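Long-range contacts in prophage MuSo2, 43 kDa tail protein (Shewanella oneidensis, PDB 3CDD), which probably serves as a structural part of a Mu-like prophage tail, forming the hub of the baseplate as its GpP-family relatives do: residues R208-K213 / K279-E284; S212-K217 / W271-S276. All blocks are in the same frame, centred on the assembly; numbering follows the deposited sequence.

Contact 1 of 2, residues R208-K213 / K279-E284; sequences RQRFSK and KSNMAE
Gln209 and Ser280 mark the nearest backbone approach, their CA atoms 6.4 Å apart, where the loop leaving strand 200-206 passes the turn that leads from helix 262-278 into strand 281-288. Those two strands are antiparallel neighbours in a beta-rich part of the chain, consistent with the phage-barrel fold of GpP-like proteins, and the contact lies beside the end of that pair, where loop 208-213 leaves for strand 213-217. Water joins the two sides: it accepts from Gln209 N at 2.6 Å and donates to Ser280 OG, also at 2.6 Å. Ser280 OG is bonded in addition to Ser276 O in the last turn of the helix, so this hydroxyl ties helix, turn and loop together. The Gln209 side chain, extended beyond CG, runs out over Lys279 and slants across it, with NE2 3.6 Å from Lys279 CE at an exposed edge. Arg210 packs more deeply. Its chain bends at chi2 (-62°) and again at chi3 (-71°), which lays the CG and CD methylenes against the Ser280 side chain while the guanidinium turns off to salt bridges with Glu245 and Asp243. Arg208, next to the water site, reaches instead to Asp79 of a second subunit. On the buried side the aliphatic part of arginine meets the serine hydroxyl, Arg210 CD lying 3.4 Å from Ser280 OG.

Contact 2 of 2, residues S212-K217 / W271-S276; sequences SKFTIK and WERQRS
Phe214 projects from strand 213-217 onto helix 262-278 and carries most of this buried strand-helix packing. The strand is the middle one of a small three-stranded mixed sheet, between strands 239-242 and 251-255, and the helix lies against one face of it: the segment axes approach to 9.2 Å and run at 137° to one another.

The aromatic contacts come first. CG of Phe214 stands beside its own backbone N, anti to the carbonyl carbon (chi1 -67°), and the ring reaches the helix backbone with one face. Arg273 CA sits over that face in a CH-pi contact, 4.1 Å from the centroid of the Phe214 ring and 28° off its normal; the neighbouring peptide takes part as well, with Arg273 N above the ring centre and Glu272 C nearer the rim.

Van der Waals contacts surround it. The Glu272 and Phe214 side chains cross at about a right angle, Glu272 CG lying 3.8 Å from Phe214 CD2. The glutamate chain is bent at chi2, which brings the carboxylate beside Ile216, whose CD1 lies 4.0 Å from Glu272 OE1; Ile254 of strand 251-255 touches both side chains. Arg273 adds its CB, 3.9 Å from Phe214 CE1, before its chain leads off to Thr242 O, where NH1 is hydrogen-bonded. The guanidinium therefore ties the helix to the neighbouring strand 239-242 and does not stack on the phenyl ring.

The remaining polar contact is that of Ser276. Its OG points back along the helix, 3.0 Å from Arg273 O, and it also meets the far end of the aromatic ring obliquely, Ser276 OG lying 3.4 Å from Phe214 CZ.

Contacts 1 and 2 start from one continuous piece of chain, sharing Ser212 and Lys213, and their centres are 12 Å apart. Their partners also follow one another, because helix 262-278 runs into strand 281-288. Contact 2 sets the helix on the small sheet, and contact 1 follows where the chain leaves that helix; both lie on the same side of the chain's centre. Ser276 is the meeting point: its CB lies 3.2 Å from Gln209 O, and its carbonyl O is 3.5 Å from Arg210 CD. Both contacts are structural packing, joining parts of the fold, and contact 1 alone also borders a second subunit.

Contact 1 of 2, residues R208-K213 / K279-E284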
# COMPACT_ATOMS: atom_id res chain seq x y z
N ARG A 208 -1.66 14.10 -15.18
CA ARG A 208 -1.41 14.26 -13.74
C ARG A 208 0.09 14.44 -13.46
O ARG A 208 0.47 15.20 -12.57
CB ARG A 208 -1.97 13.08 -12.92
CG ARG A 208 -3.49 13.09 -12.73
CD ARG A 208 -4.04 11.74 -12.22
NE ARG A 208 -5.49 11.61 -12.45
CZ ARG A 208 -6.45 12.09 -11.65
NH1 ARG A 208 -6.14 12.73 -10.51
NH2 ARG A 208 -7.74 11.93 -12.00
N GLN A 209 0.92 13.76 -14.23
CA GLN A 209 2.36 13.77 -13.99
C GLN A 209 3.13 14.44 -15.12
O GLN A 209 4.34 14.30 -15.22
CB GLN A 209 2.88 12.36 -13.69
CG GLN A 209 2.27 11.78 -12.42
CD GLN A 209 2.63 10.32 -12.18
OE1 GLN A 209 2.36 9.45 -13.02
NE2 GLN A 209 3.24 10.04 -11.02
N ARG A 210 2.39 15.19 -15.95
CA ARG A 210 2.94 15.94 -17.07
C ARG A 210 3.10 17.39 -16.69
O ARG A 210 2.28 17.94 -15.90
CB ARG A 210 2.02 15.83 -18.30
CG ARG A 210 1.93 14.42 -18.93
CD ARG A 210 3.25 13.95 -19.43
NE ARG A 210 3.67 14.69 -20.62
CZ ARG A 210 3.25 14.42 -21.86
NH1 ARG A 210 2.40 13.42 -22.07
NH2 ARG A 210 3.67 15.14 -22.88
N PHE A 211 4.18 18.01 -17.19
CA PHE A 211 4.50 19.40 -16.83
C PHE A 211 4.95 20.17 -18.06
O PHE A 211 5.46 19.58 -18.98
CB PHE A 211 5.52 19.49 -15.69
CG PHE A 211 5.06 18.80 -14.42
CD1 PHE A 211 5.33 17.45 -14.22
CD2 PHE A 211 4.35 19.50 -13.44
CE1 PHE A 211 4.90 16.79 -13.06
CE2 PHE A 211 3.91 18.85 -12.30
CZ PHE A 211 4.18 17.49 -12.10
N SER A 212 4.73 21.49 -18.05
CA SER A 212 5.05 22.36 -19.19
C SER A 212 6.53 22.70 -19.25
O SER A 212 7.07 22.97 -20.32
CB SER A 212 4.22 23.65 -19.15
OG SER A 212 4.39 24.34 -17.92
N LYS A 213 7.17 22.70 -18.08
CA LYS A 213 8.57 23.07 -17.96
C LYS A 213 9.23 22.31 -16.81
O LYS A 213 8.71 22.29 -15.69
CB LYS A 213 8.70 24.57 -17.74
CG LYS A 213 10.11 25.12 -18.02
CD LYS A 213 10.14 26.63 -17.96
CE LYS A 213 9.92 27.24 -19.34
NZ LYS A 213 9.94 28.73 -19.33
N LYS A 279 5.28 7.50 -18.21
CA LYS A 279 4.50 7.24 -17.00
C LYS A 279 3.06 7.76 -17.12
O LYS A 279 2.20 7.45 -16.28
CB LYS A 279 5.19 7.93 -15.83
CG LYS A 279 5.10 7.20 -14.51
CD LYS A 279 6.32 7.55 -13.66
CE LYS A 279 5.93 7.91 -12.23
NZ LYS A 279 7.02 8.69 -11.58
N SER A 280 2.79 8.53 -18.17
CA SER A 280 1.49 9.17 -18.33
C SER A 280 0.66 8.53 -19.43
O SER A 280 -0.51 8.86 -19.59
CB SER A 280 1.66 10.66 -18.56
OG SER A 280 2.38 11.25 -17.49
N ASN A 281 1.26 7.61 -20.19
CA ASN A 281 0.55 6.93 -21.26
C ASN A 281 0.60 5.42 -21.07
O ASN A 281 1.63 4.86 -20.67
CB ASN A 281 1.07 7.37 -22.63
CG ASN A 281 0.88 8.85 -22.88
OD1 ASN A 281 -0.14 9.44 -22.48
ND2 ASN A 281 1.86 9.47 -23.53
N MSE A 282 -0.53 4.76 -21.28
CA MSE A 282 -0.60 3.29 -21.25
C MSE A 282 -1.56 2.88 -22.36
O MSE A 282 -2.59 3.52 -22.54
CB MSE A 282 -1.06 2.79 -19.87
CG MSE A 282 -1.26 1.25 -19.70
SE MSE A 282 -3.05 0.59 -20.25
CE MSE A 282 -4.03 1.18 -18.74
N ALA A 283 -1.18 1.84 -23.12
CA ALA A 283 -2.09 1.20 -24.07
C ALA A 283 -1.77 -0.30 -24.10
O ALA A 283 -0.62 -0.68 -24.29
CB ALA A 283 -1.95 1.81 -25.46
N GLU A 284 -2.79 -1.12 -23.90
CA GLU A 284 -2.64 -2.57 -23.80
C GLU A 284 -3.65 -3.26 -24.68
O GLU A 284 -4.86 -3.06 -24.49
CB GLU A 284 -2.86 -3.05 -22.35
CG GLU A 284 -1.76 -2.66 -21.44
CD GLU A 284 -1.92 -3.18 -20.02
OE1 GLU A 284 -2.95 -3.82 -19.67
OE2 GLU A 284 -0.97 -2.93 -19.25
O HOH W 1 0.44 11.78 -15.85

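Contact 2 of 2, residues S212-K217 / W271-S276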
# COMPACT_ATOMS: atom_id res chain seq x y z
N SER A 212 4.73 21.49 -18.05
CA SER A 212 5.05 22.36 -19.19
C SER A 212 6.53 22.70 -19.25
O SER A 212 7.07 22.97 -20.32
CB SER A 212 4.22 23.65 -19.15
OG SER A 212 4.39 24.34 -17.92
N LYS A 213 7.17 22.70 -18.08
CA LYS A 213 8.57 23.07 -17.96
C LYS A 213 9.23 22.31 -16.81
O LYS A 213 8.71 22.29 -15.69
CB LYS A 213 8.70 24.57 -17.74
CG LYS A 213 10.11 25.12 -18.02
CD LYS A 213 10.14 26.63 -17.96
CE LYS A 213 9.92 27.24 -19.34
NZ LYS A 213 9.94 28.73 -19.33
N PHE A 214 10.35 21.64 -17.10
CA PHE A 214 11.15 20.98 -16.07
C PHE A 214 12.40 21.82 -15.82
O PHE A 214 13.24 21.96 -16.72
CB PHE A 214 11.57 19.57 -16.50
CG PHE A 214 10.43 18.59 -16.63
CD1 PHE A 214 9.65 18.55 -17.79
CD2 PHE A 214 10.15 17.69 -15.61
CE1 PHE A 214 8.59 17.64 -17.93
CE2 PHE A 214 9.09 16.78 -15.74
CZ PHE A 214 8.31 16.75 -16.90
N THR A 215 12.51 22.40 -14.62
CA THR A 215 13.71 23.13 -14.21
C THR A 215 14.56 22.24 -13.30
O THR A 215 14.11 21.84 -12.22
CB THR A 215 13.37 24.43 -13.48
OG1 THR A 215 12.38 24.17 -12.49
CG2 THR A 215 12.80 25.46 -14.44
N ILE A 216 15.78 21.93 -13.74
CA ILE A 216 16.70 21.08 -12.98
C ILE A 216 17.79 21.93 -12.36
O ILE A 216 18.49 22.65 -13.07
CB ILE A 216 17.32 19.95 -13.86
CG1 ILE A 216 16.23 19.03 -14.45
CG2 ILE A 216 18.39 19.16 -13.08
CD1 ILE A 216 15.31 18.34 -13.44
N LYS A 217 17.93 21.85 -11.04
CA LYS A 217 18.90 22.65 -10.29
C LYS A 217 19.96 21.76 -9.66
O LYS A 217 19.65 20.72 -9.08
CB LYS A 217 18.19 23.44 -9.18
CG LYS A 217 17.01 24.27 -9.65
CD LYS A 217 17.24 25.76 -9.54
CE LYS A 217 16.74 26.31 -8.20
NZ LYS A 217 15.26 26.14 -8.02
N TRP A 271 15.69 13.65 -19.69
CA TRP A 271 15.35 12.36 -19.09
C TRP A 271 14.06 12.47 -18.28
O TRP A 271 13.25 11.53 -18.24
CB TRP A 271 16.50 11.85 -18.20
CG TRP A 271 16.08 10.82 -17.19
CD1 TRP A 271 15.40 11.05 -16.02
CD2 TRP A 271 16.29 9.40 -17.25
NE1 TRP A 271 15.18 9.86 -15.36
CE2 TRP A 271 15.72 8.84 -16.09
CE3 TRP A 271 16.92 8.55 -18.18
CZ2 TRP A 271 15.75 7.46 -15.83
CZ3 TRP A 271 16.96 7.17 -17.92
CH2 TRP A 271 16.37 6.64 -16.75
N GLU A 272 13.87 13.62 -17.63
CA GLU A 272 12.73 13.85 -16.77
C GLU A 272 11.44 13.98 -17.57
O GLU A 272 10.41 13.39 -17.21
CB GLU A 272 12.95 15.09 -15.91
CG GLU A 272 12.44 14.91 -14.50
CD GLU A 272 13.32 14.00 -13.67
OE1 GLU A 272 14.47 14.38 -13.38
OE2 GLU A 272 12.85 12.90 -13.31
N ARG A 273 11.50 14.76 -18.66
CA ARG A 273 10.39 14.90 -19.61
C ARG A 273 10.04 13.54 -20.22
O ARG A 273 8.87 13.17 -20.31
CB ARG A 273 10.74 15.91 -20.72
CG ARG A 273 9.66 16.08 -21.78
CD ARG A 273 10.09 17.00 -22.91
NE ARG A 273 11.27 16.48 -23.61
CZ ARG A 273 12.13 17.23 -24.30
NH1 ARG A 273 11.93 18.55 -24.41
NH2 ARG A 273 13.18 16.68 -24.88
N GLN A 274 11.07 12.80 -20.61
CA GLN A 274 10.88 11.50 -21.23
C GLN A 274 10.26 10.48 -20.28
O GLN A 274 9.44 9.66 -20.71
CB GLN A 274 12.20 10.99 -21.82
CG GLN A 274 12.11 10.66 -23.30
CD GLN A 274 11.06 11.51 -24.06
OE1 GLN A 274 10.29 10.98 -24.87
NE2 GLN A 274 11.04 12.83 -23.79
N ARG A 275 10.62 10.55 -19.00
CA ARG A 275 10.07 9.64 -18.00
C ARG A 275 8.60 9.95 -17.68
O ARG A 275 7.82 9.02 -17.46
CB ARG A 275 10.90 9.69 -16.72
CG ARG A 275 10.34 8.84 -15.59
CD ARG A 275 11.14 9.04 -14.31
NE ARG A 275 12.35 8.21 -14.29
CZ ARG A 275 12.42 7.00 -13.74
NH1 ARG A 275 11.35 6.45 -13.17
NH2 ARG A 275 13.56 6.34 -13.77
N SER A 276 8.24 11.23 -17.64
CA SER A 276 6.88 11.64 -17.30
C SER A 276 5.92 11.30 -18.44
O SER A 276 4.74 11.03 -18.20
CB SER A 276 6.80 13.13 -16.97
OG SER A 276 6.92 13.93 -18.14